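Local coordinates for protein dihydropteroate synthase (Clostridioides difficile, PDB 6PZ2) that catalyses the condensation of 4-aminobenzoate with dihydropterin pyrophosphate to give dihydropteroate, a step of folate synthesis that sulfonamide drugs target, at residues E101-K105 with K129-E133; V114-R118 with F156-S160; N139-Y145 with F182-Q188; I206-R212 with V243-H249. All blocks are in the same frame, centred on the assembly; numbering follows the deposited sequence.

Contact 1. Residues E101-K105 with K129-E133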
# COMPACT_ATOMS: atom_id res chain seq x y z
N GLU A 101 -16.25 -31.45 6.49
CA GLU A 101 -16.41 -32.76 5.86
C GLU A 101 -17.36 -32.69 4.65
O GLU A 101 -17.00 -33.18 3.57
CB GLU A 101 -16.97 -33.80 6.82
CG GLU A 101 -17.15 -35.14 6.13
CD GLU A 101 -16.69 -36.34 6.93
OE1 GLU A 101 -16.91 -36.36 8.17
OE2 GLU A 101 -16.08 -37.22 6.31
N GLU A 102 -18.56 -32.16 4.86
CA GLU A 102 -19.53 -32.06 3.74
C GLU A 102 -18.95 -31.22 2.60
O GLU A 102 -19.07 -31.58 1.41
CB GLU A 102 -20.88 -31.49 4.18
CG GLU A 102 -21.76 -32.47 4.96
CD GLU A 102 -21.68 -33.93 4.49
OE1 GLU A 102 -21.11 -34.79 5.25
OE2 GLU A 102 -22.12 -34.18 3.34
N ALA A 103 -18.32 -30.10 2.98
CA ALA A 103 -17.76 -29.20 1.96
C ALA A 103 -16.69 -29.95 1.17
O ALA A 103 -16.56 -29.75 -0.06
CB ALA A 103 -17.18 -27.96 2.61
N LEU A 104 -15.88 -30.72 1.89
CA LEU A 104 -14.77 -31.39 1.23
C LEU A 104 -15.29 -32.53 0.34
O LEU A 104 -14.75 -32.76 -0.74
CB LEU A 104 -13.81 -31.92 2.29
CG LEU A 104 -12.90 -30.85 2.91
CD1 LEU A 104 -12.18 -31.40 4.12
CD2 LEU A 104 -11.90 -30.35 1.88
N LYS A 105 -16.36 -33.22 0.76
CA LYS A 105 -16.96 -34.21 -0.14
C LYS A 105 -17.43 -33.54 -1.43
O LYS A 105 -17.33 -34.14 -2.49
CB LYS A 105 -18.16 -34.91 0.49
CG LYS A 105 -17.86 -35.90 1.60
CD LYS A 105 -19.15 -36.35 2.27
CE LYS A 105 -18.93 -37.20 3.50
NZ LYS A 105 -20.19 -37.45 4.23
N LYS A 129 -8.17 -37.01 6.24
CA LYS A 129 -9.04 -37.93 5.53
C LYS A 129 -9.25 -37.49 4.07
O LYS A 129 -9.29 -38.35 3.21
CB LYS A 129 -10.37 -38.01 6.27
CG LYS A 129 -11.51 -38.78 5.61
CD LYS A 129 -12.66 -38.86 6.62
CE LYS A 129 -13.83 -39.72 6.22
NZ LYS A 129 -14.83 -39.77 7.32
N TYR A 130 -9.43 -36.19 3.79
CA TYR A 130 -9.72 -35.78 2.43
C TYR A 130 -8.45 -35.27 1.76
O TYR A 130 -8.50 -34.81 0.63
CB TYR A 130 -10.89 -34.79 2.38
CG TYR A 130 -12.20 -35.42 2.75
CD1 TYR A 130 -12.98 -36.10 1.83
CD2 TYR A 130 -12.63 -35.39 4.07
CE1 TYR A 130 -14.17 -36.71 2.20
CE2 TYR A 130 -13.81 -36.00 4.46
CZ TYR A 130 -14.56 -36.68 3.53
OH TYR A 130 -15.70 -37.30 3.97
N ASP A 131 -7.32 -35.30 2.45
CA ASP A 131 -6.11 -34.74 1.89
C ASP A 131 -6.33 -33.27 1.56
O ASP A 131 -5.92 -32.79 0.51
CB ASP A 131 -5.74 -35.43 0.58
CG ASP A 131 -4.75 -36.55 0.83
OD1 ASP A 131 -3.56 -36.25 1.14
OD2 ASP A 131 -5.22 -37.68 0.77
N ALA A 132 -6.98 -32.56 2.46
CA ALA A 132 -7.31 -31.17 2.15
C ALA A 132 -6.13 -30.25 2.50
O ALA A 132 -5.23 -30.59 3.29
CB ALA A 132 -8.52 -30.78 2.95
N GLU A 133 -6.18 -29.04 1.95
CA GLU A 133 -5.35 -27.96 2.42
C GLU A 133 -6.05 -27.36 3.63
O GLU A 133 -7.27 -27.45 3.70
CB GLU A 133 -5.17 -26.91 1.33
CG GLU A 133 -5.22 -27.56 -0.02
CD GLU A 133 -4.00 -27.24 -0.84
OE1 GLU A 133 -3.04 -28.01 -0.76
OE2 GLU A 133 -4.05 -26.18 -1.49

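Contact 2. Residues V114-R118 with F156-S160. With PT1 (pteroic acid), chain K.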
# COMPACT_ATOMS: atom_id res chain seq x y z
N VAL A 114 -10.63 -20.81 11.67
CA VAL A 114 -10.28 -19.65 12.49
C VAL A 114 -10.06 -20.04 13.96
O VAL A 114 -9.87 -19.14 14.77
CB VAL A 114 -11.33 -18.52 12.43
CG1 VAL A 114 -11.50 -18.00 11.00
CG2 VAL A 114 -12.66 -18.94 13.04
N TRP A 115 -10.08 -21.33 14.29
CA TRP A 115 -9.61 -21.79 15.61
C TRP A 115 -8.40 -22.72 15.48
O TRP A 115 -7.92 -23.25 16.46
CB TRP A 115 -10.76 -22.45 16.36
CG TRP A 115 -11.58 -21.42 17.07
CD1 TRP A 115 -12.80 -20.92 16.72
CD2 TRP A 115 -11.16 -20.71 18.24
NE1 TRP A 115 -13.19 -19.95 17.62
CE2 TRP A 115 -12.20 -19.80 18.55
CE3 TRP A 115 -10.02 -20.76 19.04
CZ2 TRP A 115 -12.11 -18.93 19.64
CZ3 TRP A 115 -9.95 -19.93 20.14
CH2 TRP A 115 -10.98 -19.03 20.42
N GLY A 116 -7.88 -22.88 14.28
CA GLY A 116 -6.57 -23.51 14.14
C GLY A 116 -6.55 -24.93 14.70
O GLY A 116 -5.57 -25.35 15.31
N LEU A 117 -7.65 -25.63 14.42
CA LEU A 117 -7.90 -27.02 14.69
C LEU A 117 -8.25 -27.19 16.17
O LEU A 117 -8.34 -28.31 16.58
CB LEU A 117 -6.70 -27.91 14.35
CG LEU A 117 -6.13 -27.75 12.95
CD1 LEU A 117 -4.94 -28.67 12.78
CD2 LEU A 117 -7.17 -28.06 11.89
N ARG A 118 -8.45 -26.14 16.94
CA ARG A 118 -8.64 -26.34 18.40
C ARG A 118 -10.11 -26.40 18.80
O ARG A 118 -10.38 -26.66 19.95
CB ARG A 118 -8.05 -25.17 19.20
CG ARG A 118 -6.56 -24.92 19.01
CD ARG A 118 -5.67 -26.14 19.04
NE ARG A 118 -4.26 -25.82 18.88
CZ ARG A 118 -3.53 -25.22 19.81
NH1 ARG A 118 -4.02 -25.07 21.04
NH2 ARG A 118 -2.34 -24.73 19.51
N PHE A 156 1.62 -21.84 19.47
CA PHE A 156 0.29 -22.27 19.09
C PHE A 156 0.35 -22.97 17.73
O PHE A 156 -0.20 -24.05 17.59
CB PHE A 156 -0.64 -21.06 19.04
CG PHE A 156 -2.04 -21.33 18.56
CD1 PHE A 156 -3.09 -21.36 19.46
CD2 PHE A 156 -2.30 -21.50 17.21
CE1 PHE A 156 -4.38 -21.61 19.01
CE2 PHE A 156 -3.59 -21.76 16.76
CZ PHE A 156 -4.63 -21.81 17.66
N PHE A 157 1.07 -22.40 16.77
CA PHE A 157 1.18 -23.05 15.48
C PHE A 157 1.85 -24.42 15.60
O PHE A 157 1.49 -25.34 14.88
CB PHE A 157 1.95 -22.20 14.47
CG PHE A 157 1.22 -20.98 14.00
CD1 PHE A 157 1.92 -19.83 13.65
CD2 PHE A 157 -0.16 -20.98 13.86
CE1 PHE A 157 1.26 -18.70 13.19
CE2 PHE A 157 -0.82 -19.86 13.37
CZ PHE A 157 -0.11 -18.73 13.05
N LYS A 158 2.84 -24.54 16.48
CA LYS A 158 3.59 -25.77 16.60
C LYS A 158 2.66 -26.88 17.09
O LYS A 158 2.69 -27.99 16.59
CB LYS A 158 4.73 -25.65 17.62
CG LYS A 158 6.12 -25.77 17.02
CD LYS A 158 6.40 -24.79 15.89
CE LYS A 158 7.88 -24.71 15.57
NZ LYS A 158 8.60 -24.02 16.67
N VAL A 159 1.86 -26.56 18.09
CA VAL A 159 0.92 -27.53 18.61
C VAL A 159 -0.12 -27.93 17.54
O VAL A 159 -0.42 -29.11 17.38
CB VAL A 159 0.22 -26.96 19.85
CG1 VAL A 159 -0.97 -27.82 20.25
CG2 VAL A 159 1.21 -26.79 21.01
N SER A 160 -0.72 -26.96 16.86
CA SER A 160 -1.73 -27.23 15.82
C SER A 160 -1.08 -28.02 14.68
O SER A 160 -1.72 -28.90 14.12
CB SER A 160 -2.37 -25.95 15.32
OG SER A 160 -3.04 -25.28 16.40
C2 PT1 K . -8.67 -13.95 8.91
C3 PT1 K . -10.12 -13.97 8.98
C5 PT1 K . -10.73 -15.22 8.51
N6 PT1 K . -10.91 -12.95 9.41
C7 PT1 K . -8.60 -16.13 8.09
N9 PT1 K . -9.94 -16.22 8.12
C10 PT1 K . -12.25 -13.10 9.44
N11 PT1 K . -7.85 -17.16 7.65
C12 PT1 K . -12.83 -14.30 9.03
C21 PT1 K . -12.49 -6.60 13.73
O22 PT1 K . -11.69 -6.41 14.65
O1 PT1 K . -7.98 -12.87 9.31
N4 PT1 K . -7.97 -15.02 8.50
N8 PT1 K . -12.07 -15.32 8.55
C13 PT1 K . -13.10 -11.96 9.96
N14 PT1 K . -12.73 -11.71 11.34
C15 PT1 K . -12.74 -10.48 11.90
C16 PT1 K . -13.39 -9.39 11.30
C17 PT1 K . -12.03 -10.28 13.07
C18 PT1 K . -13.33 -8.14 11.92
C19 PT1 K . -11.97 -9.04 13.69
C20 PT1 K . -12.62 -7.96 13.10
O23 PT1 K . -13.14 -5.65 13.28

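Contact 3. Residues N139-Y145 with F182-Q188. With PT1 (pteroic acid), chain K.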
# COMPACT_ATOMS: atom_id res chain seq x y z
N ASN A 139 -5.81 -18.00 17.28
CA ASN A 139 -6.98 -17.36 17.88
C ASN A 139 -6.98 -17.68 19.37
O ASN A 139 -6.43 -18.69 19.73
CB ASN A 139 -8.27 -17.93 17.27
CG ASN A 139 -9.54 -17.15 17.56
OD1 ASN A 139 -9.55 -16.22 18.37
ND2 ASN A 139 -10.59 -17.49 16.84
N GLN A 140 -7.58 -16.85 20.20
CA GLN A 140 -7.75 -17.17 21.60
C GLN A 140 -8.86 -16.26 22.13
O GLN A 140 -9.23 -15.25 21.49
CB GLN A 140 -6.47 -16.98 22.41
CG GLN A 140 -6.06 -15.51 22.60
CD GLN A 140 -4.90 -15.27 23.53
OE1 GLN A 140 -3.99 -16.10 23.64
NE2 GLN A 140 -4.93 -14.13 24.20
N ASP A 141 -9.38 -16.59 23.30
CA ASP A 141 -10.32 -15.62 23.89
C ASP A 141 -9.57 -14.64 24.79
O ASP A 141 -8.67 -15.03 25.52
CB ASP A 141 -11.45 -16.26 24.68
CG ASP A 141 -12.46 -16.94 23.78
OD1 ASP A 141 -12.57 -16.58 22.57
OD2 ASP A 141 -13.05 -17.90 24.26
N GLY A 142 -10.00 -13.38 24.72
CA GLY A 142 -9.34 -12.29 25.38
C GLY A 142 -7.96 -12.02 24.82
O GLY A 142 -7.46 -12.68 23.88
N THR A 143 -7.31 -11.07 25.49
CA THR A 143 -6.12 -10.43 24.96
C THR A 143 -4.93 -10.57 25.91
O THR A 143 -4.02 -9.75 25.85
CB THR A 143 -6.40 -8.95 24.66
OG1 THR A 143 -6.74 -8.34 25.91
CG2 THR A 143 -7.52 -8.76 23.66
N ASN A 144 -4.88 -11.63 26.72
CA ASN A 144 -3.77 -11.76 27.66
C ASN A 144 -2.72 -12.72 27.09
O ASN A 144 -3.02 -13.76 26.54
CB ASN A 144 -4.19 -12.19 29.06
CG ASN A 144 -2.98 -12.29 29.97
OD1 ASN A 144 -2.43 -13.38 30.16
ND2 ASN A 144 -2.48 -11.15 30.43
N TYR A 145 -1.47 -12.32 27.20
CA TYR A 145 -0.34 -13.11 26.73
C TYR A 145 0.75 -13.05 27.80
O TYR A 145 1.22 -11.98 28.09
CB TYR A 145 0.19 -12.56 25.40
CG TYR A 145 -0.75 -12.75 24.24
CD1 TYR A 145 -0.66 -13.87 23.43
CD2 TYR A 145 -1.76 -11.85 23.99
CE1 TYR A 145 -1.53 -14.09 22.38
CE2 TYR A 145 -2.65 -12.05 22.95
CZ TYR A 145 -2.54 -13.17 22.15
OH TYR A 145 -3.44 -13.39 21.16
N PHE A 182 -8.16 -11.24 16.30
CA PHE A 182 -8.68 -12.36 17.09
C PHE A 182 -7.81 -12.54 18.33
O PHE A 182 -6.61 -12.84 18.22
CB PHE A 182 -8.63 -13.67 16.30
CG PHE A 182 -9.55 -13.79 15.11
CD1 PHE A 182 -9.10 -13.46 13.84
CD2 PHE A 182 -10.82 -14.33 15.25
CE1 PHE A 182 -9.93 -13.63 12.74
CE2 PHE A 182 -11.65 -14.48 14.15
CZ PHE A 182 -11.19 -14.15 12.89
N GLY A 183 -8.38 -12.30 19.50
CA GLY A 183 -7.60 -12.48 20.71
C GLY A 183 -6.48 -11.46 20.87
O GLY A 183 -5.44 -11.74 21.50
N LYS A 184 -6.70 -10.28 20.33
CA LYS A 184 -5.67 -9.27 20.20
C LYS A 184 -6.33 -7.90 20.19
O LYS A 184 -7.24 -7.67 19.42
CB LYS A 184 -4.85 -9.43 18.92
CG LYS A 184 -4.12 -10.76 18.79
CD LYS A 184 -3.54 -10.96 17.39
CE LYS A 184 -2.99 -12.35 17.16
NZ LYS A 184 -4.08 -13.33 16.94
N ASP A 185 -5.82 -6.99 21.00
CA ASP A 185 -6.25 -5.59 20.94
C ASP A 185 -5.41 -4.82 19.90
O ASP A 185 -4.55 -5.38 19.21
CB ASP A 185 -6.18 -4.91 22.31
CG ASP A 185 -4.80 -4.81 22.90
OD1 ASP A 185 -3.76 -4.90 22.17
OD2 ASP A 185 -4.77 -4.67 24.13
N PHE A 186 -5.70 -3.53 19.83
CA PHE A 186 -5.15 -2.64 18.81
C PHE A 186 -3.62 -2.76 18.78
O PHE A 186 -3.02 -3.07 17.75
CB PHE A 186 -5.59 -1.19 19.04
CG PHE A 186 -4.92 -0.24 18.08
CD1 PHE A 186 -5.26 -0.26 16.74
CD2 PHE A 186 -3.88 0.57 18.50
CE1 PHE A 186 -4.62 0.57 15.83
CE2 PHE A 186 -3.25 1.41 17.60
CZ PHE A 186 -3.61 1.40 16.28
N GLU A 187 -3.03 -2.59 19.94
CA GLU A 187 -1.58 -2.54 20.04
C GLU A 187 -0.97 -3.89 19.66
O GLU A 187 0.14 -3.95 19.12
CB GLU A 187 -1.19 -2.10 21.45
CG GLU A 187 -1.14 -0.59 21.56
CD GLU A 187 -1.40 0.00 22.94
OE1 GLU A 187 -1.54 -0.77 23.91
OE2 GLU A 187 -1.45 1.25 23.03
N GLN A 188 -1.66 -4.96 20.02
CA GLN A 188 -1.13 -6.28 19.75
C GLN A 188 -1.25 -6.55 18.25
O GLN A 188 -0.36 -7.15 17.65
CB GLN A 188 -1.87 -7.33 20.57
CG GLN A 188 -1.63 -7.19 22.07
CD GLN A 188 -2.65 -7.89 22.94
OE1 GLN A 188 -3.81 -8.06 22.58
NE2 GLN A 188 -2.22 -8.31 24.12
C2 PT1 K . -8.67 -13.95 8.91
C3 PT1 K . -10.12 -13.97 8.98
C5 PT1 K . -10.73 -15.22 8.51
N6 PT1 K . -10.91 -12.95 9.41
C7 PT1 K . -8.60 -16.13 8.09
N9 PT1 K . -9.94 -16.22 8.12
C10 PT1 K . -12.25 -13.10 9.44
N11 PT1 K . -7.85 -17.16 7.65
C12 PT1 K . -12.83 -14.30 9.03
C21 PT1 K . -12.49 -6.60 13.73
O22 PT1 K . -11.69 -6.41 14.65
O1 PT1 K . -7.98 -12.87 9.31
N4 PT1 K . -7.97 -15.02 8.50
N8 PT1 K . -12.07 -15.32 8.55
C13 PT1 K . -13.10 -11.96 9.96
N14 PT1 K . -12.73 -11.71 11.34
C15 PT1 K . -12.74 -10.48 11.90
C16 PT1 K . -13.39 -9.39 11.30
C17 PT1 K . -12.03 -10.28 13.07
C18 PT1 K . -13.33 -8.14 11.92
C19 PT1 K . -11.97 -9.04 13.69
C20 PT1 K . -12.62 -7.96 13.10
O23 PT1 K . -13.14 -5.65 13.28

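Contact 4. Residues I206-R212 with V243-H249. With PT1 (pteroic acid), chain K; SO4 (sulfate ion), chain B; SO4 (sulfate ion), chain D.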
# COMPACT_ATOMS: atom_id res chain seq x y z
N ILE A 206 2.04 -18.21 4.34
CA ILE A 206 1.32 -17.36 5.31
C ILE A 206 0.14 -16.70 4.61
O ILE A 206 0.24 -16.27 3.46
CB ILE A 206 2.28 -16.31 5.91
CG1 ILE A 206 3.39 -17.01 6.70
CG2 ILE A 206 1.55 -15.28 6.77
CD1 ILE A 206 4.61 -16.14 6.92
N LEU A 207 -0.97 -16.64 5.34
CA LEU A 207 -2.17 -15.98 4.91
C LEU A 207 -2.49 -14.87 5.89
O LEU A 207 -2.37 -15.06 7.12
CB LEU A 207 -3.32 -16.99 4.81
CG LEU A 207 -4.62 -16.48 4.20
CD1 LEU A 207 -5.39 -17.63 3.57
CD2 LEU A 207 -5.49 -15.82 5.25
N LEU A 208 -2.89 -13.73 5.33
CA LEU A 208 -3.18 -12.55 6.18
C LEU A 208 -4.57 -12.02 5.87
O LEU A 208 -4.97 -11.89 4.70
CB LEU A 208 -2.11 -11.47 5.94
CG LEU A 208 -2.34 -10.17 6.69
CD1 LEU A 208 -2.20 -10.42 8.18
CD2 LEU A 208 -1.37 -9.08 6.24
N GLY A 209 -5.30 -11.68 6.93
CA GLY A 209 -6.56 -10.99 6.73
C GLY A 209 -6.73 -9.80 7.65
O GLY A 209 -6.73 -9.97 8.87
N THR A 210 -6.90 -8.63 7.05
CA THR A 210 -7.06 -7.35 7.79
C THR A 210 -8.25 -6.56 7.25
O THR A 210 -8.72 -5.62 7.89
CB THR A 210 -5.83 -6.44 7.66
OG1 THR A 210 -5.70 -6.06 6.28
CG2 THR A 210 -4.57 -7.12 8.13
N SER A 211 -8.73 -6.95 6.07
CA SER A 211 -9.66 -6.17 5.29
C SER A 211 -10.82 -5.68 6.16
O SER A 211 -11.54 -6.46 6.75
CB SER A 211 -10.16 -6.97 4.12
OG SER A 211 -10.99 -6.17 3.30
N ARG A 212 -10.93 -4.37 6.25
CA ARG A 212 -12.01 -3.62 6.89
C ARG A 212 -12.02 -3.78 8.41
O ARG A 212 -12.95 -3.28 9.02
CB ARG A 212 -13.39 -4.00 6.34
CG ARG A 212 -13.53 -3.71 4.86
CD ARG A 212 -14.92 -3.99 4.35
NE ARG A 212 -14.83 -3.86 2.91
CZ ARG A 212 -15.83 -4.13 2.09
NH1 ARG A 212 -16.96 -4.54 2.64
NH2 ARG A 212 -15.70 -3.99 0.78
N VAL A 243 4.08 -12.68 3.30
CA VAL A 243 2.71 -13.16 3.10
C VAL A 243 2.54 -13.70 1.68
O VAL A 243 2.99 -13.08 0.72
CB VAL A 243 1.68 -12.08 3.40
CG1 VAL A 243 0.31 -12.52 2.94
CG2 VAL A 243 1.68 -11.68 4.88
N ASP A 244 1.83 -14.81 1.57
CA ASP A 244 1.60 -15.50 0.30
C ASP A 244 0.17 -15.28 -0.20
O ASP A 244 -0.08 -15.32 -1.39
CB ASP A 244 1.82 -17.01 0.48
CG ASP A 244 3.28 -17.33 0.64
OD1 ASP A 244 4.03 -17.19 -0.37
OD2 ASP A 244 3.69 -17.64 1.80
N ILE A 245 -0.77 -15.14 0.74
CA ILE A 245 -2.15 -15.07 0.38
C ILE A 245 -2.76 -13.97 1.24
O ILE A 245 -2.56 -14.04 2.46
CB ILE A 245 -2.89 -16.40 0.65
CG1 ILE A 245 -2.19 -17.61 0.04
CG2 ILE A 245 -4.34 -16.28 0.21
CD1 ILE A 245 -2.83 -18.95 0.32
N VAL A 246 -3.55 -13.09 0.63
CA VAL A 246 -4.29 -12.10 1.40
C VAL A 246 -5.78 -12.37 1.21
O VAL A 246 -6.24 -12.60 0.10
CB VAL A 246 -3.94 -10.64 1.02
CG1 VAL A 246 -2.54 -10.30 1.49
CG2 VAL A 246 -4.09 -10.35 -0.47
N ARG A 247 -6.52 -12.30 2.31
CA ARG A 247 -7.95 -12.51 2.29
C ARG A 247 -8.60 -11.13 2.33
O ARG A 247 -8.52 -10.48 3.36
CB ARG A 247 -8.37 -13.33 3.53
CG ARG A 247 -9.85 -13.63 3.69
CD ARG A 247 -10.19 -14.43 4.94
NE ARG A 247 -11.61 -14.68 5.18
CZ ARG A 247 -12.47 -13.81 5.69
NH1 ARG A 247 -12.07 -12.61 6.11
NH2 ARG A 247 -13.75 -14.14 5.76
N VAL A 248 -9.33 -10.74 1.28
CA VAL A 248 -9.79 -9.37 1.07
C VAL A 248 -11.23 -9.33 0.57
O VAL A 248 -11.68 -10.25 -0.12
CB VAL A 248 -8.88 -8.62 0.09
CG1 VAL A 248 -7.49 -8.42 0.70
CG2 VAL A 248 -8.81 -9.33 -1.26
N HIS A 249 -11.94 -8.25 0.93
CA HIS A 249 -13.21 -7.93 0.28
C HIS A 249 -13.04 -7.32 -1.12
O HIS A 249 -13.93 -7.46 -1.94
CB HIS A 249 -13.98 -6.92 1.11
CG HIS A 249 -14.26 -7.46 2.47
ND1 HIS A 249 -13.41 -7.22 3.53
CD2 HIS A 249 -15.29 -8.21 2.93
CE1 HIS A 249 -13.91 -7.81 4.60
NE2 HIS A 249 -15.06 -8.44 4.26
C2 PT1 K . -8.67 -13.95 8.91
C3 PT1 K . -10.12 -13.97 8.98
C5 PT1 K . -10.73 -15.22 8.51
N6 PT1 K . -10.91 -12.95 9.41
C7 PT1 K . -8.60 -16.13 8.09
N9 PT1 K . -9.94 -16.22 8.12
C10 PT1 K . -12.25 -13.10 9.44
N11 PT1 K . -7.85 -17.16 7.65
C12 PT1 K . -12.83 -14.30 9.03
C21 PT1 K . -12.49 -6.60 13.73
O22 PT1 K . -11.69 -6.41 14.65
O1 PT1 K . -7.98 -12.87 9.31
N4 PT1 K . -7.97 -15.02 8.50
N8 PT1 K . -12.07 -15.32 8.55
C13 PT1 K . -13.10 -11.96 9.96
N14 PT1 K . -12.73 -11.71 11.34
C15 PT1 K . -12.74 -10.48 11.90
C16 PT1 K . -13.39 -9.39 11.30
C17 PT1 K . -12.03 -10.28 13.07
C18 PT1 K . -13.33 -8.14 11.92
C19 PT1 K . -11.97 -9.04 13.69
C20 PT1 K . -12.62 -7.96 13.10
O23 PT1 K . -13.14 -5.65 13.28
S SO4 B . -15.18 -10.64 7.16
O1 SO4 B . -15.56 -10.23 8.53
O2 SO4 B . -15.12 -12.12 7.08
O3 SO4 B . -13.85 -10.08 6.83
O4 SO4 B . -16.18 -10.13 6.19
S SO4 D . -18.98 -5.25 -0.71
O1 SO4 D . -18.48 -4.04 -0.02
O2 SO4 D . -19.60 -6.12 0.33
O3 SO4 D . -17.94 -6.06 -1.41
O4 SO4 D . -19.94 -4.73 -1.71
O HOH W 1 -6.73 -8.51 4.22

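Contact 1. Residues E101-K105 with K129-E133
The meeting of E101, L104 and K105 with Y130 is a helix-to-loop contact on the outer layer of the TIM barrel, where helix 97-105 packs against the turn that follows helix 123-129 and leads into strand 133-137. That turn is a Schellman motif, with D131 at positive phi. Y130 lies across the helix: L104 CB sits over one ring face, 4.2 Å from the centroid in a CH-pi contact, and the hydroxyl reaches the E101 carboxylate, which stands almost perpendicular to the ring (85°). Deeper in, L104 CD2 packs on A132 CB at 3.6 Å, and L104 also rests on V111 of strand 110-113. K105 comes to the phenol from another quarter, with CE 3.3 Å from Y130 OH. E101 OE2 is the shared polar acceptor. It takes a salt bridge from K129 NZ at 3.0 Å on its syn lone pair, and it accepts from Y130 OH at a modelled 2.4 Å, a length that is doubtful. K105 NZ pairs with E102 OE1 within the helix, and a bound sulfate lies near its side chain. The K129 ammonium probably keeps the E101 carboxylate charged, and the apolar packing of L104, A132 and Y130 lies beside the polar edge that E101 and K129 form.

Contact 2. Residues V114-R118 with F156-S160
R118 reaches from a loop of the barrel across to F156, V159 and S160 on helix 149-166. It closes the type I' turn W115-R118, and its CB starts the chain toward the helix. CG comes next, 3.9 Å from F156 CZ. The chain then bends at chi2 (-46°), which swings the guanidinium back over the phenyl ring, and CD passes the S160 hydroxyl. NE donates to S160 OG at 2.8 Å, close to the guanidinium plane. CZ lies over the face of F156, 4.0 Å from the ring centroid, in a stacked cation-pi pair whose planes are 18° apart. NH1 runs above CE1 of the same ring. At the tip, R118 NH2 donates to F156 O at 3.0 Å. A weak second bond runs from NH2 to S160 OG, and V159 CG1 lies over the other guanidinium face. The group is thus sandwiched between phenyl and valine while in-plane acceptors fix its rotation. S160 OG in turn donates to G116 O at 2.8 Å, in the carbonyl plane, so one hydroxyl links arginine and turn. At the far end of the loop, V114 CG1 approaches pteroic acid N8 at 3.7 Å. Around this, L117 sits against helix 123-129, I136 of strand 133-137 and A164, R118 touches M163, and F156 meets H138 edge-to-face, so the turn lies between two barrel helices and the strand they flank.

Contact 3. Residues N139-Y145 with F182-Q188
N139, T143 and Y145 meet F182, G183 and Q188 where two loops follow neighbouring strands of the TIM barrel, and the second loop ends in a capping box: D185 OD1 accepts from Q188 N, and Q188 OE1 accepts from D185 N, at the start of helix 186-195. The tight part is inward. F182 CB lies 3.4 Å from N139 OD1, and the N139 amide, inclined 65° to the phenyl ring, sends ND2 across to the carbonyl of V114. F182 itself belongs to the pteroic acid pocket: its CZ comes within 3.3 Å of ligand N14, while ligand C17 of the benzoate ring stands over one face. Next to it G183 runs without a side chain close under the first loop, its CA 3.3 Å from Q140 O and 3.2 Å from G142 O. The buried Q140 N has no polar partner in the model. K184 starts away from the first loop, yet its CG passes 3.6 Å from Y145 OH; the amino group, bent round at chi4 (77°), binds F182 O, H138 and the carbonyls of P178 and G179.

The outer side, with G142 and T143, is more exposed. There T143 CG2 packs along the K184 and D185 backbone, 3.6 Å from D185 N. Q140 NE2, lying over the Y145 ring, ties G142 O to N144 O, and Q188 NE2 gives T143 O an almost straight bond (2.9 Å, 176°), so one amide serves both capping box and interloop link. Back on the tight side, Y145 OH donates to G183 O at 2.6 Å, from above the carbonyl plane.

Contact 4. Residues I206-R212 with V243-H249
Strands 207-208 and 245-248 pair in parallel within the TIM barrel, with bridges at L207-I245 and L208-V246, while the segments I206-R212 and V243-H249 run 31° apart from end to end. L208 N donates to I245 O, R247 N to L208 O at 2.9 Å, and I206 O accepts from both D244 N and I245 N; the D244 carboxylate answers by taking I206 N on its anti lone pair. L207 also bonds to L176 of strand 174-177, which closes the barrel. On the side of L207, CD1 packs on I245 CG2 while CD2 faces pteroic acid; on that of L208, CB meets V243 CG2 at 3.9 Å. Past the last direct backbone bond a water joins T210 N to R247 O.

R247 is extended as far as NE, with CG anti to the backbone N (chi1 179°), which carries its guanidinium face against the pterin, CZ 3.3 Å from ligand N8. Its NE is salt-bridged to D53, and its NH1 and NH2 hold a sulfate that H249 NE2 also binds, at 2.8 Å to O4; this is consistent with an anion site for the substrate's diphosphate. The R212 guanidinium stacks on the imidazole, planes 16° apart, with CD over the ring face, and NH2 bonds to a second sulfate. At the ring edge S211 OG and H249 ND1 share a hydrogen bond of 2.6 Å.

How the contacts relate
The four contacts show how one barrel changes its chemistry from centre to rim. Contact 4 is the buried one, a strand pair in which backbone bonds dominate and ligand and anions are met at the C-terminal ends. Contacts 2 and 3 are partly buried: contact 2 joins a loop to helix 149-166, which also flanks contact 3, a meeting of two loops. They touch at V114 and W115 with N139, and each brings side chains to the same pteroic acid as contact 4. Contact 1 stands apart, its centre about 30 Å from that of contact 3, and combines one salt bridge at the surface with apolar packing of L104. Amides and carbonyls carry contact 3, whereas a sandwiched arginine carries contact 2.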